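Local coordinates for protein class B carbapenemase GOB-18 (Elizabethkingia meningoseptica, PDB 5K0W) that is a zinc-dependent B3 metallo-beta-lactamase, classed as a carbapenemase, that hydrolyses beta-lactam antibiotics, at residues A[29-34]-A[99-104]; A[48-53]-A[246-251]; A[72-77]-A[104-109]; A[125-128]-A[133-136]. All coordinates share one frame; numbering follows the deposited sequence.

In the fold
Contact 1 is buried and sits at the two zinc ions. Contact 2 lies at the surface, while contacts 3 and 4 are partly buried. Contacts 1 and 3 share Thr104, where helix 101-104 gives way to helix 107-114. Contact 2 meets contact 1 through the loop 48-53, since Tyr50 bonds by its backbone to Gln33 and Thr49 OG1 to the carbonyl of Trp31. Contact 4 reaches contact 1 at the zinc ligand His100, which Asp135 packs against, and lies on the opposite side of the chain's centre from contact 2. Contact 1 packs an indole on a metal-binding carboxylate, contact 2 pairs a ring stack with a hydrogen bond, and contacts 3 and 4 are plain packing.

Contact 1. Residues A[29-34]-A[99-104]; sequences KEWNQA and AHYDHT. With ZN (zinc ion), chain C; ZN (zinc ion), chain D.
Trp31 packs against Tyr101 and Asp102 in a buried aromatic contact beside the dizinc site. It joins the loop before strand 38-41 to the short helix 101-104. Asp102 CB lies over one face of the six-membered ring of Trp31, 4.0 Å from its centroid, in a CH-pi contact. The carboxylate continues over the same ring, its plane turned only 14° from it. OD2 of Asp102 is 3.6 Å from Trp31 CH2. Tyr101 comes in at the ring edge, with OH 3.3 Å from Trp31 CZ3. The two aromatic rings are oblique, their planes 58° apart. Asp102 CG sits between its own backbone N and carbonyl carbon (chi1 60°), which turns the carboxylate to the metal.

There OD2 binds one zinc at 2.1 Å, together with His103 NE2, His241 and water 1. His100 ND1 binds the second zinc at 2.1 Å. Gln98, His175 and water 2 complete that site, and water 1 bridges both metals. Gln98 stands where the usual HxHxDH motif of this family has its first histidine. By lying along Asp102, the indole backs a metal-binding carboxylate with carbon surface, which would limit the ways that group can turn.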
loop_
_atom_site.group_PDB
_atom_site.type_symbol
_atom_site.label_atom_id
_atom_site.label_comp_id
_atom_site.label_asym_id
_atom_site.label_seq_id
_atom_site.Cartn_x
_atom_site.Cartn_y
_atom_site.Cartn_z
ATOM N N LYS A 29 -17.598 4.539 4.068
ATOM C CA LYS A 29 -18.332 4.216 2.844
ATOM C C LYS A 29 -17.412 4.068 1.637
ATOM O O LYS A 29 -17.539 3.094 0.890
ATOM C CB LYS A 29 -19.417 5.286 2.596
ATOM C CG LYS A 29 -20.224 5.150 1.296
ATOM C CD LYS A 29 -20.655 6.501 0.706
ATOM C CE LYS A 29 -19.503 7.308 0.148
ATOM N NZ LYS A 29 -19.967 8.439 -0.697
ATOM N N GLU A 30 -16.480 5.025 1.466
ATOM C CA GLU A 30 -15.524 5.112 0.350
ATOM C C GLU A 30 -14.572 3.904 0.223
ATOM O O GLU A 30 -14.002 3.696 -0.846
ATOM C CB GLU A 30 -14.716 6.426 0.423
ATOM C CG GLU A 30 -15.552 7.692 0.336
ATOM C CD GLU A 30 -14.794 8.977 0.056
ATOM O OE1 GLU A 30 -13.644 9.119 0.536
ATOM O OE2 GLU A 30 -15.370 9.864 -0.615
ATOM N N TRP A 31 -14.409 3.120 1.295
ATOM C CA TRP A 31 -13.510 1.970 1.309
ATOM C C TRP A 31 -13.977 0.800 0.467
ATOM O O TRP A 31 -13.148 0.138 -0.169
ATOM C CB TRP A 31 -13.241 1.518 2.749
ATOM C CG TRP A 31 -12.262 2.390 3.488
ATOM C CD1 TRP A 31 -11.880 3.667 3.172
ATOM C CD2 TRP A 31 -11.576 2.053 4.693
ATOM N NE1 TRP A 31 -10.990 4.137 4.102
ATOM C CE2 TRP A 31 -10.796 3.175 5.059
ATOM C CE3 TRP A 31 -11.574 0.920 5.528
ATOM C CZ2 TRP A 31 -9.990 3.182 6.202
ATOM C CZ3 TRP A 31 -10.785 0.933 6.667
ATOM C CH2 TRP A 31 -9.986 2.043 6.982
ATOM N N ASN A 32 -15.299 0.532 0.482
ATOM C CA ASN A 32 -15.929 -0.572 -0.258
ATOM C C ASN A 32 -16.675 -0.066 -1.487
ATOM O O ASN A 32 -17.269 -0.852 -2.212
ATOM C CB ASN A 32 -16.852 -1.377 0.666
ATOM C CG ASN A 32 -16.235 -1.688 2.006
ATOM O OD1 ASN A 32 -15.121 -2.222 2.093
ATOM N ND2 ASN A 32 -16.934 -1.332 3.075
ATOM N N GLN A 33 -16.624 1.242 -1.724
ATOM C CA GLN A 33 -17.266 1.915 -2.849
ATOM C C GLN A 33 -16.448 1.686 -4.118
ATOM O O GLN A 33 -15.225 1.864 -4.098
ATOM C CB GLN A 33 -17.388 3.417 -2.532
ATOM C CG GLN A 33 -18.398 4.172 -3.370
ATOM C CD GLN A 33 -18.090 5.647 -3.398
ATOM O OE1 GLN A 33 -17.904 6.301 -2.364
ATOM N NE2 GLN A 33 -18.051 6.205 -4.589
ATOM N N ALA A 34 -17.117 1.297 -5.219
ATOM C CA ALA A 34 -16.461 1.016 -6.499
ATOM C C ALA A 34 -15.889 2.260 -7.161
ATOM O O ALA A 34 -16.442 3.354 -7.031
ATOM C CB ALA A 34 -17.427 0.330 -7.448
ATOM N N ALA A 99 0.578 -3.616 6.693
ATOM C CA ALA A 99 -0.172 -4.808 7.133
ATOM C C ALA A 99 -1.412 -4.508 7.970
ATOM O O ALA A 99 -1.522 -4.936 9.128
ATOM C CB ALA A 99 0.743 -5.804 7.840
ATOM N N HIS A 100 -2.358 -3.766 7.359
ATOM C CA HIS A 100 -3.666 -3.438 7.933
ATOM C C HIS A 100 -4.740 -4.026 7.032
ATOM O O HIS A 100 -4.553 -4.035 5.809
ATOM C CB HIS A 100 -3.835 -1.929 8.075
ATOM C CG HIS A 100 -3.123 -1.333 9.247
ATOM N ND1 HIS A 100 -2.818 0.005 9.289
ATOM C CD2 HIS A 100 -2.682 -1.915 10.383
ATOM C CE1 HIS A 100 -2.205 0.195 10.442
ATOM N NE2 HIS A 100 -2.120 -0.926 11.141
ATOM N N TYR A 101 -5.848 -4.541 7.625
ATOM C CA TYR A 101 -6.991 -5.176 6.928
ATOM C C TYR A 101 -7.497 -4.423 5.681
ATOM O O TYR A 101 -7.977 -5.059 4.743
ATOM C CB TYR A 101 -8.152 -5.498 7.895
ATOM C CG TYR A 101 -9.011 -4.312 8.253
ATOM C CD1 TYR A 101 -8.602 -3.397 9.212
ATOM C CD2 TYR A 101 -10.238 -4.100 7.631
ATOM C CE1 TYR A 101 -9.381 -2.285 9.531
ATOM C CE2 TYR A 101 -11.033 -2.992 7.950
ATOM C CZ TYR A 101 -10.594 -2.085 8.898
ATOM O OH TYR A 101 -11.364 -0.998 9.230
ATOM N N ASP A 102 -7.399 -3.078 5.683
ATOM C CA ASP A 102 -7.846 -2.244 4.567
ATOM C C ASP A 102 -6.882 -2.278 3.354
ATOM O O ASP A 102 -7.149 -1.622 2.353
ATOM C CB ASP A 102 -8.183 -0.810 5.029
ATOM C CG ASP A 102 -7.039 -0.043 5.657
ATOM O OD1 ASP A 102 -6.351 -0.612 6.544
ATOM O OD2 ASP A 102 -6.868 1.154 5.313
ATOM N N HIS A 103 -5.789 -3.059 3.425
ATOM C CA HIS A 103 -4.848 -3.265 2.313
ATOM C C HIS A 103 -4.503 -4.759 2.172
ATOM O O HIS A 103 -3.921 -5.156 1.161
ATOM C CB HIS A 103 -3.562 -2.426 2.482
ATOM C CG HIS A 103 -3.813 -0.986 2.822
ATOM N ND1 HIS A 103 -4.048 -0.038 1.842
ATOM C CD2 HIS A 103 -3.910 -0.396 4.031
ATOM C CE1 HIS A 103 -4.252 1.095 2.485
ATOM N NE2 HIS A 103 -4.178 0.929 3.802
ATOM N N THR A 104 -4.873 -5.583 3.188
ATOM C CA THR A 104 -4.582 -7.025 3.230
ATOM C C THR A 104 -5.825 -7.926 3.173
ATOM O O THR A 104 -5.666 -9.143 3.145
ATOM C CB THR A 104 -3.847 -7.379 4.549
ATOM O OG1 THR A 104 -4.728 -7.132 5.642
ATOM C CG2 THR A 104 -2.563 -6.607 4.756
HETATM ZN ZN ZN C . -5.069 2.251 5.169
HETATM ZN ZN ZN D . -3.177 1.626 8.065
HETATM O O HOH W 1 -4.182 2.997 6.875
HETATM O O HOH W 2 -4.544 2.456 9.590
#

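Contact 2. Residues A[48-53]-A[246-251]; sequences GTYDLA and DLHEKR
Between Asp246 and Arg251, His248 carries the contact with Tyr50. Asp246 stands at the N-cap position of helix 247-250, and its carbonyl accepts from Lys250 N at 3.1 Å. Leu247 CG lies over the face of the His248 imidazole turned away from Tyr50.

His248 then reaches across to the loop 48-53. Its CG is anti to its own carbonyl carbon (chi1 -45°), which sends the ring toward Tyr50. The two rings form an offset stack, with centroids 3.6 Å apart and planes 3° apart. Tyr50 OH also lies over the imidazole face, 3.3 Å from His248 CG. The same imidazole also donates from NE2 to Tyr50 O at 2.7 Å. The oxygen lies in the imidazole plane, but the bond is bent (146° at the hydrogen) and NE2 is tilted from the carbonyl plane. One residue thus grips both the side chain and the backbone of Tyr50, which fixes the rotation of the imidazole. Further on, Lys250 forms a salt bridge with Asp264, and Arg251 makes a cation-pi contact with Phe38.

In the loop, Thr49 OG1 accepts from Leu52 N in an ST motif. Next to Tyr50, Asp51 OD2 is hydrogen-bonded to ND1 of the zinc ligand His241. That is the carboxylate-histidine-zinc arrangement familiar from zinc enzymes.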
loop_
_atom_site.group_PDB
_atom_site.type_symbol
_atom_site.label_atom_id
_atom_site.label_comp_id
_atom_site.label_asym_id
_atom_site.label_seq_id
_atom_site.Cartn_x
_atom_site.Cartn_y
_atom_site.Cartn_z
ATOM N N GLY A 48 -7.884 -0.281 -7.552
ATOM C CA GLY A 48 -8.453 -0.169 -6.215
ATOM C C GLY A 48 -9.883 0.298 -6.176
ATOM O O GLY A 48 -10.531 0.441 -7.215
ATOM N N THR A 49 -10.392 0.506 -4.964
ATOM C CA THR A 49 -11.759 0.984 -4.726
ATOM C C THR A 49 -11.708 2.508 -4.694
ATOM O O THR A 49 -10.649 3.089 -4.970
ATOM C CB THR A 49 -12.329 0.437 -3.387
ATOM O OG1 THR A 49 -11.611 0.995 -2.275
ATOM C CG2 THR A 49 -12.400 -1.075 -3.323
ATOM N N TYR A 50 -12.828 3.158 -4.326
ATOM C CA TYR A 50 -12.896 4.615 -4.252
ATOM C C TYR A 50 -11.772 5.217 -3.408
ATOM O O TYR A 50 -11.126 6.149 -3.862
ATOM C CB TYR A 50 -14.294 5.113 -3.827
ATOM C CG TYR A 50 -14.528 6.562 -4.194
ATOM C CD1 TYR A 50 -14.908 6.923 -5.486
ATOM C CD2 TYR A 50 -14.313 7.579 -3.269
ATOM C CE1 TYR A 50 -15.101 8.257 -5.839
ATOM C CE2 TYR A 50 -14.509 8.917 -3.606
ATOM C CZ TYR A 50 -14.886 9.253 -4.897
ATOM O OH TYR A 50 -15.068 10.574 -5.234
ATOM N N ASP A 51 -11.487 4.650 -2.226
ATOM C CA ASP A 51 -10.396 5.150 -1.389
ATOM C C ASP A 51 -9.231 4.176 -1.203
ATOM O O ASP A 51 -8.103 4.622 -1.000
ATOM C CB ASP A 51 -10.903 5.644 -0.023
ATOM C CG ASP A 51 -9.865 6.472 0.717
ATOM O OD1 ASP A 51 -9.203 7.317 0.068
ATOM O OD2 ASP A 51 -9.707 6.269 1.926
ATOM N N LEU A 52 -9.490 2.866 -1.254
ATOM C CA LEU A 52 -8.434 1.887 -1.037
ATOM C C LEU A 52 -7.672 1.556 -2.283
ATOM O O LEU A 52 -8.123 0.754 -3.107
ATOM C CB LEU A 52 -8.930 0.644 -0.271
ATOM C CG LEU A 52 -9.701 0.946 1.025
ATOM C CD1 LEU A 52 -10.268 -0.324 1.647
ATOM C CD2 LEU A 52 -8.841 1.700 2.012
ATOM N N ALA A 53 -6.524 2.209 -2.438
ATOM C CA ALA A 53 -5.651 2.055 -3.595
ATOM C C ALA A 53 -5.056 0.663 -3.727
ATOM O O ALA A 53 -4.509 0.110 -2.764
ATOM C CB ALA A 53 -4.543 3.100 -3.567
ATOM N N ASP A 246 -4.915 13.099 -3.470
ATOM C CA ASP A 246 -6.060 13.883 -3.953
ATOM C C ASP A 246 -6.543 13.429 -5.328
ATOM O O ASP A 246 -6.664 14.244 -6.242
ATOM C CB ASP A 246 -5.733 15.387 -3.956
ATOM C CG ASP A 246 -5.093 15.905 -2.685
ATOM O OD1 ASP A 246 -5.781 15.912 -1.633
ATOM O OD2 ASP A 246 -3.920 16.347 -2.749
ATOM N N LEU A 247 -6.789 12.115 -5.475
ATOM C CA LEU A 247 -7.209 11.497 -6.730
ATOM C C LEU A 247 -8.498 12.079 -7.271
ATOM O O LEU A 247 -8.565 12.389 -8.458
ATOM C CB LEU A 247 -7.333 9.968 -6.553
ATOM C CG LEU A 247 -7.882 9.163 -7.737
ATOM C CD1 LEU A 247 -6.919 9.185 -8.905
ATOM C CD2 LEU A 247 -8.200 7.751 -7.331
ATOM N N HIS A 248 -9.512 12.235 -6.395
ATOM C CA HIS A 248 -10.850 12.725 -6.762
ATOM C C HIS A 248 -10.964 14.221 -6.991
ATOM O O HIS A 248 -11.966 14.667 -7.548
ATOM C CB HIS A 248 -11.930 12.158 -5.832
ATOM C CG HIS A 248 -11.770 10.689 -5.587
ATOM N ND1 HIS A 248 -11.918 9.760 -6.603
ATOM C CD2 HIS A 248 -11.407 10.044 -4.457
ATOM C CE1 HIS A 248 -11.672 8.588 -6.050
ATOM N NE2 HIS A 248 -11.362 8.708 -4.763
ATOM N N GLU A 249 -9.926 14.984 -6.615
ATOM C CA GLU A 249 -9.830 16.422 -6.867
ATOM C C GLU A 249 -9.136 16.639 -8.217
ATOM O O GLU A 249 -9.480 17.564 -8.949
ATOM C CB GLU A 249 -9.065 17.121 -5.740
ATOM C CG GLU A 249 -9.961 17.450 -4.558
ATOM C CD GLU A 249 -9.284 17.746 -3.230
ATOM O OE1 GLU A 249 -9.819 17.308 -2.186
ATOM O OE2 GLU A 249 -8.238 18.433 -3.227
ATOM N N LYS A 250 -8.176 15.749 -8.544
ATOM C CA LYS A 250 -7.378 15.726 -9.767
ATOM C C LYS A 250 -8.172 15.231 -10.965
ATOM O O LYS A 250 -7.999 15.766 -12.064
ATOM C CB LYS A 250 -6.161 14.819 -9.584
ATOM C CG LYS A 250 -5.049 15.450 -8.805
ATOM C CD LYS A 250 -4.018 14.418 -8.418
ATOM C CE LYS A 250 -2.907 15.106 -7.681
ATOM N NZ LYS A 250 -1.812 14.176 -7.343
ATOM N N ARG A 251 -8.989 14.173 -10.780
ATOM C CA ARG A 251 -9.760 13.591 -11.880
ATOM C C ARG A 251 -11.121 13.051 -11.481
ATOM O O ARG A 251 -11.393 12.802 -10.302
ATOM C CB ARG A 251 -8.939 12.511 -12.637
ATOM C CG ARG A 251 -8.753 11.194 -11.894
ATOM C CD ARG A 251 -7.795 10.222 -12.572
ATOM N NE ARG A 251 -8.264 9.768 -13.883
ATOM C CZ ARG A 251 -9.178 8.818 -14.084
ATOM N NH1 ARG A 251 -9.524 8.474 -15.316
ATOM N NH2 ARG A 251 -9.766 8.221 -13.055
#

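Contact 3. Residues A[72-77]-A[104-109]; sequences ESFPII and TGALQD
Phe74 turns one ring face to Asp109. The CB of Asp109 stands almost exactly on the ring normal, 2° from it and 3.4 Å from the ring centroid, in a CH-pi contact. This methylene group is nearly equidistant from all six ring carbons. The carboxylate of Asp109 is inclined to the ring, the two planes 49° apart. Its OD2 leans back over the root of the phenylalanine, 3.9 Å from Phe74 CB, while OD1 turns to a salt bridge with Lys146. At the far end of the ring, Phe74 CZ is 3.6 Å from Asp109 O.

Phe74 CG is anti to the backbone N (chi1 -174°), which carries the ring across to helix 107-114. Nearer the backbone, Ala106 CB packs against Phe74 CB at 3.8 Å. With just a methyl group at Ala106, the segments come close, CA of Phe74 and CA of Ala106 lying 5.3 Å apart. Phe110 adds an edge-to-face contact to the Phe74 ring.

Helices 73-83 and 107-114 are the connecting helices of two successive beta-alpha-beta crossovers, through strands 62-66, 91-95 and 117-121. They belong to the outer helical layer of the alpha-beta/beta-alpha metallo-beta-lactamase fold.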
loop_
_atom_site.group_PDB
_atom_site.type_symbol
_atom_site.label_atom_id
_atom_site.label_comp_id
_atom_site.label_asym_id
_atom_site.label_seq_id
_atom_site.Cartn_x
_atom_site.Cartn_y
_atom_site.Cartn_z
ATOM N N GLU A 72 -14.332 -7.462 1.148
ATOM C CA GLU A 72 -15.315 -7.190 0.098
ATOM C C GLU A 72 -14.761 -6.459 -1.159
ATOM O O GLU A 72 -15.503 -6.240 -2.115
ATOM C CB GLU A 72 -16.601 -6.548 0.678
ATOM C CG GLU A 72 -16.399 -5.241 1.422
ATOM C CD GLU A 72 -16.129 -5.369 2.909
ATOM O OE1 GLU A 72 -16.937 -4.817 3.691
ATOM O OE2 GLU A 72 -15.101 -5.978 3.294
ATOM N N SER A 73 -13.458 -6.110 -1.150
ATOM C CA SER A 73 -12.802 -5.451 -2.281
ATOM C C SER A 73 -12.342 -6.493 -3.316
ATOM O O SER A 73 -11.997 -6.128 -4.448
ATOM C CB SER A 73 -11.606 -4.635 -1.806
ATOM O OG SER A 73 -10.495 -5.498 -1.644
ATOM N N PHE A 74 -12.347 -7.793 -2.937
ATOM C CA PHE A 74 -11.964 -8.915 -3.798
ATOM C C PHE A 74 -12.765 -8.975 -5.111
ATOM O O PHE A 74 -12.114 -8.964 -6.158
ATOM C CB PHE A 74 -12.013 -10.255 -3.047
ATOM C CG PHE A 74 -11.502 -11.444 -3.825
ATOM C CD1 PHE A 74 -10.233 -11.429 -4.399
ATOM C CD2 PHE A 74 -12.257 -12.605 -3.925
ATOM C CE1 PHE A 74 -9.737 -12.549 -5.073
ATOM C CE2 PHE A 74 -11.756 -13.728 -4.589
ATOM C CZ PHE A 74 -10.503 -13.688 -5.165
ATOM N N PRO A 75 -14.134 -8.997 -5.121
ATOM C CA PRO A 75 -14.848 -8.996 -6.405
ATOM C C PRO A 75 -14.599 -7.728 -7.226
ATOM O O PRO A 75 -14.474 -7.834 -8.447
ATOM C CB PRO A 75 -16.317 -9.110 -5.997
ATOM C CG PRO A 75 -16.376 -8.635 -4.612
ATOM C CD PRO A 75 -15.092 -9.034 -3.993
ATOM N N ILE A 76 -14.479 -6.547 -6.548
ATOM C CA ILE A 76 -14.216 -5.228 -7.144
ATOM C C ILE A 76 -12.876 -5.191 -7.892
ATOM O O ILE A 76 -12.854 -4.789 -9.052
ATOM C CB ILE A 76 -14.330 -4.076 -6.104
ATOM C CG1 ILE A 76 -15.772 -3.950 -5.555
ATOM C CG2 ILE A 76 -13.844 -2.728 -6.707
ATOM C CD1 ILE A 76 -15.918 -3.066 -4.297
ATOM N N ILE A 77 -11.767 -5.588 -7.228
ATOM C CA ILE A 77 -10.427 -5.583 -7.833
ATOM C C ILE A 77 -10.383 -6.530 -9.007
ATOM O O ILE A 77 -9.885 -6.156 -10.067
ATOM C CB ILE A 77 -9.284 -5.781 -6.799
ATOM C CG1 ILE A 77 -9.273 -4.601 -5.812
ATOM C CG2 ILE A 77 -7.900 -5.920 -7.482
ATOM C CD1 ILE A 77 -8.772 -4.893 -4.501
ATOM N N THR A 104 -4.873 -5.583 3.188
ATOM C CA THR A 104 -4.582 -7.025 3.230
ATOM C C THR A 104 -5.825 -7.926 3.173
ATOM O O THR A 104 -5.666 -9.143 3.145
ATOM C CB THR A 104 -3.847 -7.379 4.549
ATOM O OG1 THR A 104 -4.728 -7.132 5.642
ATOM C CG2 THR A 104 -2.563 -6.607 4.756
ATOM N N GLY A 105 -7.016 -7.362 3.303
ATOM C CA GLY A 105 -8.250 -8.138 3.365
ATOM C C GLY A 105 -8.505 -9.168 2.271
ATOM O O GLY A 105 -9.092 -10.217 2.549
ATOM N N ALA A 106 -8.087 -8.880 1.014
ATOM C CA ALA A 106 -8.295 -9.801 -0.102
ATOM C C ALA A 106 -7.054 -10.584 -0.480
ATOM O O ALA A 106 -7.102 -11.339 -1.449
ATOM C CB ALA A 106 -8.844 -9.063 -1.303
ATOM N N LEU A 107 -5.969 -10.454 0.311
ATOM C CA LEU A 107 -4.666 -11.081 0.079
ATOM C C LEU A 107 -4.694 -12.586 0.012
ATOM O O LEU A 107 -4.036 -13.158 -0.857
ATOM C CB LEU A 107 -3.651 -10.645 1.133
ATOM C CG LEU A 107 -2.604 -9.637 0.717
ATOM C CD1 LEU A 107 -1.756 -9.261 1.915
ATOM C CD2 LEU A 107 -1.694 -10.196 -0.378
ATOM N N GLN A 108 -5.407 -13.236 0.952
ATOM C CA GLN A 108 -5.527 -14.691 0.972
ATOM C C GLN A 108 -6.377 -15.155 -0.198
ATOM O O GLN A 108 -6.011 -16.127 -0.862
ATOM C CB GLN A 108 -6.088 -15.204 2.310
ATOM C CG GLN A 108 -6.030 -16.735 2.457
ATOM C CD GLN A 108 -4.641 -17.319 2.321
ATOM O OE1 GLN A 108 -3.644 -16.618 2.339
ATOM N NE2 GLN A 108 -4.550 -18.621 2.149
ATOM N N ASP A 109 -7.485 -14.432 -0.466
ATOM C CA ASP A 109 -8.419 -14.688 -1.562
ATOM C C ASP A 109 -7.645 -14.687 -2.883
ATOM O O ASP A 109 -7.816 -15.607 -3.683
ATOM C CB ASP A 109 -9.540 -13.627 -1.563
ATOM C CG ASP A 109 -10.444 -13.607 -0.324
ATOM O OD1 ASP A 109 -10.503 -14.638 0.390
ATOM O OD2 ASP A 109 -11.139 -12.582 -0.105
#

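Contact 4. Residues A[125-128]-A[133-136]; sequences VDVL and KSDY
Val127 and Ser134 bring their backbones together, with CA atoms 5.0 Å apart. Residues 125-128 are helical. After a short turn the chain folds back past them as 133-136, which has no regular structure. Lys133 still has helical backbone angles, Ser134 is turn-like and Asp135 is extended.

The hydroxyl of Ser134 sits beside the helix backbone. Its OG is 3.0 Å from Val127 N, but the angle is too poor for a hydrogen bond. The same oxygen faces the valine side chain, 3.5 Å from Val127 CG2. Asp126 touches it more loosely through CB, at 3.8 Å, and its carboxylate is directed elsewhere. The turn itself is closed by Thr130, whose OG1 is hydrogen-bonded to Asp126 O and to Ser134 N.

This helix follows strand 117-121 of the metallo-beta-lactamase fold, and the loop after it runs along the rim of the zinc site. Tyr136 OH, for example, is hydrogen-bonded to the carbonyl of the zinc ligand His175.

The two methyl groups of Val127 divide the contact. CG2 faces Ser134 and the backbone N of Asp135. CG1 is anti to the valine N (chi1 175°) and comes 4.0 Å from Asp135 OD2. This is plain van der Waals packing against a carboxylate. Asp135 OD1 is held by the backbone N atoms of Glu137 and Met138. Asp135 OD2 packs close to NE2 of the His100 imidazole, while ND1 of that ring binds zinc.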
loop_
_atom_site.group_PDB
_atom_site.type_symbol
_atom_site.label_atom_id
_atom_site.label_comp_id
_atom_site.label_asym_id
_atom_site.label_seq_id
_atom_site.Cartn_x
_atom_site.Cartn_y
_atom_site.Cartn_z
ATOM N N VAL A 125 5.749 -9.674 9.040
ATOM C CA VAL A 125 5.506 -11.109 8.972
ATOM C C VAL A 125 4.502 -11.668 9.999
ATOM O O VAL A 125 3.521 -12.293 9.588
ATOM C CB VAL A 125 6.844 -11.879 8.917
ATOM C CG1 VAL A 125 6.720 -13.321 9.404
ATOM C CG2 VAL A 125 7.395 -11.840 7.508
ATOM N N ASP A 126 4.736 -11.433 11.316
ATOM C CA ASP A 126 3.866 -11.920 12.388
ATOM C C ASP A 126 2.446 -11.392 12.295
ATOM O O ASP A 126 1.514 -12.183 12.425
ATOM C CB ASP A 126 4.493 -11.742 13.783
ATOM C CG ASP A 126 5.602 -12.756 14.093
ATOM O OD1 ASP A 126 5.524 -13.909 13.581
ATOM O OD2 ASP A 126 6.553 -12.398 14.838
ATOM N N VAL A 127 2.266 -10.092 11.965
ATOM C CA VAL A 127 0.934 -9.496 11.770
ATOM C C VAL A 127 0.148 -10.259 10.667
ATOM O O VAL A 127 -1.053 -10.522 10.821
ATOM C CB VAL A 127 1.030 -7.961 11.511
ATOM C CG1 VAL A 127 -0.335 -7.353 11.182
ATOM C CG2 VAL A 127 1.654 -7.249 12.702
ATOM N N LEU A 128 0.848 -10.648 9.594
ATOM C CA LEU A 128 0.235 -11.347 8.472
ATOM C C LEU A 128 -0.127 -12.796 8.751
ATOM O O LEU A 128 -1.197 -13.251 8.341
ATOM C CB LEU A 128 1.070 -11.188 7.202
ATOM C CG LEU A 128 0.946 -9.798 6.580
ATOM C CD1 LEU A 128 2.241 -9.338 6.018
ATOM C CD2 LEU A 128 -0.162 -9.751 5.550
ATOM N N LYS A 133 -3.738 -10.197 14.790
ATOM C CA LYS A 133 -3.624 -10.392 16.241
ATOM C C LYS A 133 -2.377 -9.778 16.859
ATOM O O LYS A 133 -2.478 -9.214 17.950
ATOM C CB LYS A 133 -3.731 -11.866 16.631
ATOM C CG LYS A 133 -5.108 -12.473 16.413
ATOM C CD LYS A 133 -5.155 -13.909 16.916
ATOM C CE LYS A 133 -4.490 -14.913 16.006
ATOM N NZ LYS A 133 -4.298 -16.232 16.674
ATOM N N SER A 134 -1.215 -9.853 16.175
ATOM C CA SER A 134 0.018 -9.279 16.715
ATOM C C SER A 134 0.202 -7.778 16.486
ATOM O O SER A 134 1.184 -7.232 16.974
ATOM C CB SER A 134 1.237 -10.052 16.231
ATOM O OG SER A 134 1.308 -9.967 14.822
ATOM N N ASP A 135 -0.724 -7.098 15.784
ATOM C CA ASP A 135 -0.588 -5.655 15.522
ATOM C C ASP A 135 -0.623 -4.835 16.817
ATOM O O ASP A 135 -1.550 -4.991 17.613
ATOM C CB ASP A 135 -1.650 -5.154 14.526
ATOM C CG ASP A 135 -1.338 -3.786 13.934
ATOM O OD1 ASP A 135 -1.514 -2.770 14.653
ATOM O OD2 ASP A 135 -0.919 -3.728 12.751
ATOM N N TYR A 136 0.398 -3.967 17.017
ATOM C CA TYR A 136 0.561 -3.077 18.174
ATOM C C TYR A 136 -0.657 -2.184 18.436
ATOM O O TYR A 136 -0.828 -1.677 19.552
ATOM C CB TYR A 136 1.845 -2.245 18.026
ATOM C CG TYR A 136 1.749 -1.095 17.049
ATOM C CD1 TYR A 136 1.892 -1.302 15.686
ATOM C CD2 TYR A 136 1.528 0.207 17.492
ATOM C CE1 TYR A 136 1.830 -0.242 14.788
ATOM C CE2 TYR A 136 1.427 1.268 16.601
ATOM C CZ TYR A 136 1.568 1.038 15.248
ATOM O OH TYR A 136 1.499 2.100 14.380
#